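Local coordinates for protein 5-ketofructose reductase (PDB 7COK) that probably catalyses the nicotinamide-dependent reduction of 5-ketofructose, as a member of a novel class in the shikimate dehydrogenase family, at residues K125-L130 against A146-I151; A74-L79 against G90-V95; L130-A135 against I153-A158. All blocks are in the same frame, centred on the assembly; numbering follows the deposited sequence.

Interaction 1: residues K125-L130 against A146-I151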
loop_
_atom_site.group_PDB
_atom_site.type_symbol
_atom_site.label_atom_id
_atom_site.label_comp_id
_atom_site.label_asym_id
_atom_site.label_seq_id
_atom_site.Cartn_x
_atom_site.Cartn_y
_atom_site.Cartn_z
ATOM N N LYS A 125 26.150 -7.545 32.580
ATOM C CA LYS A 125 25.770 -6.282 33.203
ATOM C C LYS A 125 24.614 -6.411 34.179
ATOM O O LYS A 125 23.784 -7.321 34.067
ATOM C CB LYS A 125 25.424 -5.224 32.133
ATOM C CG LYS A 125 26.558 -4.817 31.192
ATOM C CD LYS A 125 27.760 -4.295 31.964
ATOM C CE LYS A 125 28.429 -3.136 31.256
ATOM N NZ LYS A 125 29.187 -3.637 30.092
ATOM N N ARG A 126 24.600 -5.495 35.145
ATOM C CA ARG A 126 23.503 -5.363 36.094
ATOM C C ARG A 126 22.666 -4.153 35.712
ATOM O O ARG A 126 23.164 -3.022 35.589
ATOM C CB ARG A 126 24.031 -5.262 37.517
ATOM C CG ARG A 126 24.920 -6.442 37.853
ATOM C CD ARG A 126 25.426 -6.404 39.279
ATOM N NE ARG A 126 24.352 -6.513 40.273
ATOM C CZ ARG A 126 23.839 -7.650 40.747
ATOM N NH1 ARG A 126 22.871 -7.588 41.654
ATOM N NH2 ARG A 126 24.273 -8.832 40.321
ATOM N N VAL A 127 21.377 -4.413 35.498
ATOM C CA VAL A 127 20.464 -3.474 34.856
ATOM C C VAL A 127 19.263 -3.162 35.750
ATOM O O VAL A 127 18.720 -4.066 36.397
ATOM C CB VAL A 127 19.896 -4.061 33.546
ATOM C CG1 VAL A 127 19.021 -3.046 32.817
ATOM C CG2 VAL A 127 20.998 -4.554 32.607
ATOM N N VAL A 128 18.845 -1.893 35.759
ATOM C CA VAL A 128 17.596 -1.459 36.400
ATOM C C VAL A 128 16.648 -0.912 35.344
ATOM O O VAL A 128 17.028 -0.004 34.580
ATOM C CB VAL A 128 17.822 -0.383 37.489
ATOM C CG1 VAL A 128 16.489 0.189 37.975
ATOM C CG2 VAL A 128 18.557 -0.981 38.668
ATOM N N ILE A 129 15.416 -1.437 35.318
ATOM C CA ILE A 129 14.381 -0.955 34.408
ATOM C C ILE A 129 13.286 -0.323 35.244
ATOM O O ILE A 129 12.702 -0.975 36.126
ATOM C CB ILE A 129 13.774 -2.101 33.574
ATOM C CG1 ILE A 129 14.878 -2.859 32.832
ATOM C CG2 ILE A 129 12.640 -1.560 32.673
ATOM C CD1 ILE A 129 14.345 -4.005 31.981
ATOM N N LEU A 130 13.039 0.958 35.007
ATOM C CA LEU A 130 11.924 1.670 35.630
ATOM C C LEU A 130 10.668 1.453 34.819
ATOM O O LEU A 130 10.566 1.929 33.684
ATOM C CB LEU A 130 12.192 3.182 35.766
ATOM C CG LEU A 130 13.554 3.553 36.315
ATOM C CD1 LEU A 130 13.836 5.020 36.021
ATOM C CD2 LEU A 130 13.696 3.192 37.796
ATOM N N ALA A 146 20.723 -11.503 25.602
ATOM C CA ALA A 146 22.011 -10.967 25.210
ATOM C C ALA A 146 23.079 -11.104 26.300
ATOM O O ALA A 146 24.166 -10.507 26.181
ATOM C CB ALA A 146 21.859 -9.516 24.810
ATOM N N GLY A 147 22.745 -11.820 27.376
ATOM C CA GLY A 147 23.714 -12.173 28.406
ATOM C C GLY A 147 23.811 -11.297 29.632
ATOM O O GLY A 147 24.754 -11.457 30.417
ATOM N N ALA A 148 22.851 -10.387 29.853
ATOM C CA ALA A 148 22.869 -9.597 31.093
ATOM C C ALA A 148 22.845 -10.498 32.331
ATOM O O ALA A 148 22.228 -11.566 32.321
ATOM C CB ALA A 148 21.735 -8.582 31.127
ATOM N N ALA A 149 23.535 -10.073 33.379
ATOM C CA ALA A 149 23.627 -10.903 34.594
ATOM C C ALA A 149 22.406 -10.773 35.510
ATOM O O ALA A 149 21.918 -11.774 36.072
ATOM C CB ALA A 149 24.910 -10.593 35.355
ATOM N N HIS A 150 21.907 -9.550 35.644
ATOM C CA HIS A 150 20.928 -9.227 36.664
ATOM C C HIS A 150 20.046 -8.084 36.214
ATOM O O HIS A 150 20.547 -7.053 35.753
ATOM C CB HIS A 150 21.634 -8.859 37.980
ATOM C CG HIS A 150 20.716 -8.833 39.155
ATOM N ND1 HIS A 150 19.924 -7.748 39.450
ATOM C CD2 HIS A 150 20.433 -9.774 40.091
ATOM C CE1 HIS A 150 19.188 -8.017 40.514
ATOM N NE2 HIS A 150 19.489 -9.234 40.931
ATOM N N ILE A 151 18.735 -8.292 36.329
ATOM C CA ILE A 151 17.765 -7.300 35.875
ATOM C C ILE A 151 16.776 -7.050 36.991
ATOM O O ILE A 151 16.094 -7.975 37.442
ATOM C CB ILE A 151 17.040 -7.712 34.567
ATOM C CG1 ILE A 151 18.047 -7.941 33.434
ATOM C CG2 ILE A 151 16.047 -6.621 34.130
ATOM C CD1 ILE A 151 17.524 -8.766 32.270
HETATM O O HOH W 1 19.863 -5.150 38.701
#
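Arg-126 lays its guanidinium flat over one face of the His-150 ring, the planes 23° apart and Arg-126 NH1 above the ring's centre, 3.5 Å from His-150 CG. The bend at chi3 (64°) of the arginine folds its chain back over the imidazole, which lies on the same side of the sheet because the two residues are bridge partners. Water 1 sits in the ring plane, at its edge, and joins His-150 ND1 (2.7 Å) to the carbonyl Val-127 O. With an alanine in place of the histidine, the guanidinium is likely to lose its stacking surface and the water its side-chain anchor. In the backbone positioning this pair, Val-127 N donates to His-150 O at 2.8 Å, while Lys-125 O accepts from Ala-149 N (2.8 Å) and, weakly, from His-150 N. On the reverse face, which branched aliphatic residues suit, Ile-129 CD1 packs on Ile-151 CG2 at 3.8 Å. Helix 134-145 covers this side, with Ile-139 and Ala-140 against Ile-129. A Schellman motif ends that helix at Gly-147, whose positive phi favours glycine, and the chain turns into strand 150-155. Such a right-handed parallel beta-alpha-beta crossover is the building unit of the Rossmann fold.

Interaction 2: residues A74-L79 against G90-V95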
loop_
_atom_site.group_PDB
_atom_site.type_symbol
_atom_site.label_atom_id
_atom_site.label_comp_id
_atom_site.label_asym_id
_atom_site.label_seq_id
_atom_site.Cartn_x
_atom_site.Cartn_y
_atom_site.Cartn_z
ATOM N N ALA A 74 -2.644 -10.782 19.506
ATOM C CA ALA A 74 -3.605 -11.474 18.660
ATOM C C ALA A 74 -2.965 -12.013 17.376
ATOM O O ALA A 74 -3.320 -13.083 16.893
ATOM C CB ALA A 74 -4.742 -10.525 18.322
ATOM N N VAL A 75 -1.975 -11.300 16.840
ATOM C CA VAL A 75 -1.356 -11.720 15.589
ATOM C C VAL A 75 -0.667 -13.084 15.693
ATOM O O VAL A 75 -0.517 -13.752 14.682
ATOM C CB VAL A 75 -0.420 -10.619 15.002
ATOM C CG1 VAL A 75 0.926 -10.594 15.730
ATOM C CG2 VAL A 75 -0.246 -10.790 13.500
ATOM N N LEU A 76 -0.284 -13.504 16.907
ATOM C CA LEU A 76 0.407 -14.794 17.024
ATOM C C LEU A 76 -0.409 -15.944 16.438
ATOM O O LEU A 76 0.170 -16.885 15.882
ATOM C CB LEU A 76 0.830 -15.099 18.462
ATOM C CG LEU A 76 2.183 -14.529 18.882
ATOM C CD1 LEU A 76 2.081 -13.058 19.246
ATOM C CD2 LEU A 76 2.695 -15.358 20.059
ATOM N N ASP A 77 -1.734 -15.832 16.532
ATOM C CA ASP A 77 -2.686 -16.816 15.959
ATOM C C ASP A 77 -2.610 -16.973 14.439
ATOM O O ASP A 77 -3.086 -17.971 13.869
ATOM C CB ASP A 77 -4.133 -16.420 16.302
ATOM C CG ASP A 77 -4.458 -16.557 17.765
ATOM O OD1 ASP A 77 -3.966 -17.507 18.423
ATOM O OD2 ASP A 77 -5.232 -15.705 18.252
ATOM N N HIS A 78 -2.034 -15.989 13.758
ATOM C CA HIS A 78 -2.061 -15.984 12.301
ATOM C C HIS A 78 -0.712 -16.228 11.627
ATOM O O HIS A 78 -0.600 -16.136 10.396
ATOM C CB HIS A 78 -2.652 -14.667 11.820
ATOM C CG HIS A 78 -3.914 -14.288 12.518
ATOM N ND1 HIS A 78 -5.064 -15.048 12.446
ATOM C CD2 HIS A 78 -4.199 -13.247 13.333
ATOM C CE1 HIS A 78 -6.007 -14.476 13.173
ATOM N NE2 HIS A 78 -5.507 -13.387 13.726
ATOM N N LEU A 79 0.287 -16.591 12.423
ATOM C CA LEU A 79 1.660 -16.752 11.935
ATOM C C LEU A 79 2.051 -18.199 11.747
ATOM O O LEU A 79 1.425 -19.096 12.330
ATOM C CB LEU A 79 2.652 -16.075 12.895
ATOM C CG LEU A 79 2.350 -14.603 13.192
ATOM C CD1 LEU A 79 3.277 -14.077 14.263
ATOM C CD2 LEU A 79 2.398 -13.712 11.951
ATOM N N GLY A 90 5.821 -13.106 24.114
ATOM C CA GLY A 90 4.422 -13.443 23.896
ATOM C C GLY A 90 3.712 -12.414 23.053
ATOM O O GLY A 90 2.488 -12.272 23.110
ATOM N N ALA A 91 4.492 -11.711 22.237
ATOM C CA ALA A 91 3.941 -10.694 21.368
ATOM C C ALA A 91 4.868 -10.503 20.170
ATOM O O ALA A 91 6.075 -10.729 20.279
ATOM C CB ALA A 91 3.751 -9.391 22.135
ATOM N N VAL A 92 4.282 -10.067 19.053
ATOM C CA VAL A 92 4.975 -9.831 17.792
ATOM C C VAL A 92 4.584 -8.446 17.251
ATOM O O VAL A 92 3.401 -8.075 17.205
ATOM C CB VAL A 92 4.585 -10.930 16.768
ATOM C CG1 VAL A 92 4.892 -10.484 15.339
ATOM C CG2 VAL A 92 5.322 -12.221 17.053
ATOM N N ASN A 93 5.587 -7.688 16.822
ATOM C CA ASN A 93 5.354 -6.392 16.218
ATOM C C ASN A 93 5.942 -6.284 14.811
ATOM O O ASN A 93 5.761 -5.258 14.198
ATOM C CB ASN A 93 5.924 -5.268 17.085
ATOM C CG ASN A 93 7.442 -5.269 17.094
ATOM O OD1 ASN A 93 8.057 -6.213 17.556
ATOM N ND2 ASN A 93 8.043 -4.222 16.576
ATOM N N CYS A 94 6.656 -7.306 14.330
ATOM C CA CYS A 94 7.312 -7.259 13.029
ATOM C C CYS A 94 7.205 -8.624 12.387
ATOM O O CYS A 94 7.738 -9.619 12.910
ATOM C CB CYS A 94 8.770 -6.890 13.221
ATOM S SG CYS A 94 9.742 -6.831 11.677
ATOM N N VAL A 95 6.500 -8.667 11.271
ATOM C CA VAL A 95 6.258 -9.920 10.546
ATOM C C VAL A 95 6.967 -9.864 9.211
ATOM O O VAL A 95 6.828 -8.900 8.481
ATOM C CB VAL A 95 4.735 -10.190 10.346
ATOM C CG1 VAL A 95 4.494 -11.475 9.518
ATOM C CG2 VAL A 95 4.031 -10.282 11.696
#
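The short 3-10 turn 75-78 and the leucine after it rest on the chain that runs into strand 94-98, a contact made by apolar side chains, with no hydrogen bond between the segments, within the substrate-binding domain of the shikimate dehydrogenase family. Val-92 stands at its middle and meets three side chains. Val-75 crosses it at about a right angle, CG1 lying 3.8 Å from Val-92 CB; a chi1 of 78° puts this methyl between the backbone N and carbonyl carbon of its own residue, the crowded position for a valine. Leu-79 comes tip to tip, its CD1 3.9 Å from Val-92 CG2. Leu-76 approaches with CD1 alone, which lies against backbone as much as side chain, 3.7 Å from Ala-91 CA and 4.0 Å from Val-92 CG2. The fork of Leu-79 serves two partners, for while CD1 goes to Val-92, CD2 reaches Val-95 CG2 at 3.8 Å. Leucine suits a place that must span two residues. Gly-90, with positive phi, takes the chain out of helix 84-89 and into this run. Val-75 also touches Cys-67 of strand 64-67, and Val-95 packs on Phe-65 there. Asn-93 and Cys-94 form a classic beta bulge opposite His-105 of strand 101-105, and on the other side of the turn His-78 leans on helix 50-59.

Interaction 3: residues L130-A135 against I153-A158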
loop_
_atom_site.group_PDB
_atom_site.type_symbol
_atom_site.label_atom_id
_atom_site.label_comp_id
_atom_site.label_asym_id
_atom_site.label_seq_id
_atom_site.Cartn_x
_atom_site.Cartn_y
_atom_site.Cartn_z
ATOM N N LEU A 130 13.039 0.958 35.007
ATOM C CA LEU A 130 11.924 1.670 35.630
ATOM C C LEU A 130 10.668 1.453 34.819
ATOM O O LEU A 130 10.566 1.929 33.684
ATOM C CB LEU A 130 12.192 3.182 35.766
ATOM C CG LEU A 130 13.554 3.553 36.315
ATOM C CD1 LEU A 130 13.836 5.020 36.021
ATOM C CD2 LEU A 130 13.696 3.192 37.796
ATOM N N GLY A 131 9.678 0.820 35.443
ATOM C CA GLY A 131 8.383 0.540 34.811
ATOM C C GLY A 131 8.261 -0.907 34.381
ATOM O O GLY A 131 9.277 -1.568 34.149
ATOM N N ALA A 132 7.023 -1.395 34.282
ATOM C CA ALA A 132 6.735 -2.794 33.948
ATOM C C ALA A 132 5.815 -3.051 32.723
ATOM O O ALA A 132 5.218 -4.134 32.603
ATOM C CB ALA A 132 6.185 -3.505 35.184
ATOM N N GLY A 133 5.675 -2.062 31.842
ATOM C CA GLY A 133 4.859 -2.198 30.624
ATOM C C GLY A 133 5.356 -3.148 29.535
ATOM O O GLY A 133 6.217 -4.029 29.766
ATOM N N GLY A 134 4.773 -2.998 28.345
ATOM C CA GLY A 134 5.156 -3.816 27.185
ATOM C C GLY A 134 6.611 -3.607 26.815
ATOM O O GLY A 134 7.353 -4.588 26.548
ATOM N N ALA A 135 7.025 -2.340 26.823
ATOM C CA ALA A 135 8.417 -1.944 26.541
ATOM C C ALA A 135 9.387 -2.582 27.536
ATOM O O ALA A 135 10.382 -3.191 27.154
ATOM C CB ALA A 135 8.539 -0.427 26.548
ATOM N N ILE A 153 13.428 -4.921 38.002
ATOM C CA ILE A 153 12.289 -4.222 37.417
ATOM C C ILE A 153 11.579 -3.498 38.554
ATOM O O ILE A 153 11.274 -4.113 39.573
ATOM C CB ILE A 153 11.327 -5.169 36.654
ATOM C CG1 ILE A 153 12.094 -5.960 35.584
ATOM C CG2 ILE A 153 10.237 -4.364 35.976
ATOM C CD1 ILE A 153 12.626 -7.305 36.041
ATOM N N VAL A 154 11.402 -2.194 38.397
ATOM C CA VAL A 154 10.906 -1.296 39.451
ATOM C C VAL A 154 9.556 -0.760 38.993
ATOM O O VAL A 154 9.402 -0.232 37.886
ATOM C CB VAL A 154 11.916 -0.137 39.771
ATOM C CG1 VAL A 154 11.484 0.680 40.980
ATOM C CG2 VAL A 154 13.297 -0.684 40.063
ATOM N N ASN A 155 8.533 -0.981 39.814
ATOM C CA ASN A 155 7.185 -0.572 39.446
ATOM C C ASN A 155 6.364 -0.291 40.696
ATOM O O ASN A 155 6.548 -0.949 41.713
ATOM C CB ASN A 155 6.513 -1.692 38.633
ATOM C CG ASN A 155 5.383 -1.185 37.748
ATOM O OD1 ASN A 155 5.553 -0.266 36.950
ATOM N ND2 ASN A 155 4.205 -1.802 37.887
ATOM N N ARG A 156 5.465 0.694 40.622
ATOM C CA ARG A 156 4.598 0.986 41.769
ATOM C C ARG A 156 3.768 -0.243 42.092
ATOM O O ARG A 156 3.663 -0.602 43.255
ATOM C CB ARG A 156 3.734 2.216 41.517
ATOM C CG ARG A 156 4.513 3.507 41.439
ATOM C CD ARG A 156 3.600 4.719 41.601
ATOM N NE ARG A 156 3.103 4.870 42.973
ATOM C CZ ARG A 156 3.779 5.428 43.984
ATOM N NH1 ARG A 156 5.011 5.912 43.814
ATOM N NH2 ARG A 156 3.226 5.502 45.177
ATOM N N ASP A 157 3.230 -0.910 41.069
ATOM C CA ASP A 157 2.573 -2.203 41.267
ATOM C C ASP A 157 3.635 -3.271 41.068
ATOM O O ASP A 157 3.917 -3.683 39.934
ATOM C CB ASP A 157 1.401 -2.378 40.303
ATOM C CG ASP A 157 0.713 -3.734 40.440
ATOM O OD1 ASP A 157 1.189 -4.591 41.215
ATOM O OD2 ASP A 157 -0.295 -3.950 39.742
ATOM N N ALA A 158 4.226 -3.694 42.181
ATOM C CA ALA A 158 5.353 -4.632 42.196
ATOM C C ALA A 158 5.014 -5.993 41.609
ATOM O O ALA A 158 5.898 -6.652 41.065
ATOM C CB ALA A 158 5.920 -4.784 43.602
#
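Asn-155 meets the turn after strand 126-130 through its side chain, which can be followed outward from the backbone. Asn-155 CB lies 3.9 Å from Ala-132 CB. With chi1 at -157°, CG is carried roughly opposite the backbone N and comes closer to that methyl, 3.5 Å from Ala-132 CB. The amide then divides. OD1 goes to the glycine turn, 3.6 Å from Gly-131 CA and 3.2 Å from Ala-132 N. ND2 lies 3.8 Å from Ala-132 CB and turns back to its own segment, donating a nearly straight bond (171°) to Asp-157 O at 2.8 Å. This acceptor lies in the plane of the amide, although the donor stands above the plane of the Asp-157 carbonyl. The bond helps to fix the rotation of the amide, and asparagine suits the place because ND2 can donate to Asp-157 O while the small flat amide lies against Ala-132. Asp-157 is the N-cap of helix 158-171.

Gly-131 N donates to Val-154 O at 2.7 Å, one of the two bonds that pair Leu-130 with Val-154 at the end of the strand. The phi of Gly-131, 103°, would press a CB against the preceding carbonyl, hence the glycine. Gly-131 O is buried against Ile-153 CG2 and has no hydrogen-bonding partner in the model. On the face opposite Ile-153, Leu-130 CD2 packs on Val-154 CB at 4.3 Å, near Trp-181. Gly-133 occupies the N-cap of helix 134-145. The strand, glycine-rich turn and helix fit the GxGxxA pattern of a Rossmann fold, consistent with a nicotinamide-dinucleotide-binding turn.

How the interactions relate
Interactions 1 and 3 belong to one beta-alpha-beta unit, pairing strands 126-130 and 150-155 at successive levels and sharing Leu-130. A probable hydrogen bond from Val-154 N to Ile-129 O carries the pairing from one to the other. Their chemistry changes along the strands: interaction 1 has an exposed arginine on one face and a buried aliphatic layer on the other, whereas interaction 3 is buried and relies on glycine, alanine and an amide at the turn. Interaction 2, in the substrate-binding domain, is partly buried and carried by aliphatic side chains, without hydrogen bonds between its segments. Its centre lies about 26 Å from that of interaction 1 and 23 Å from that of interaction 3, and it touches neither.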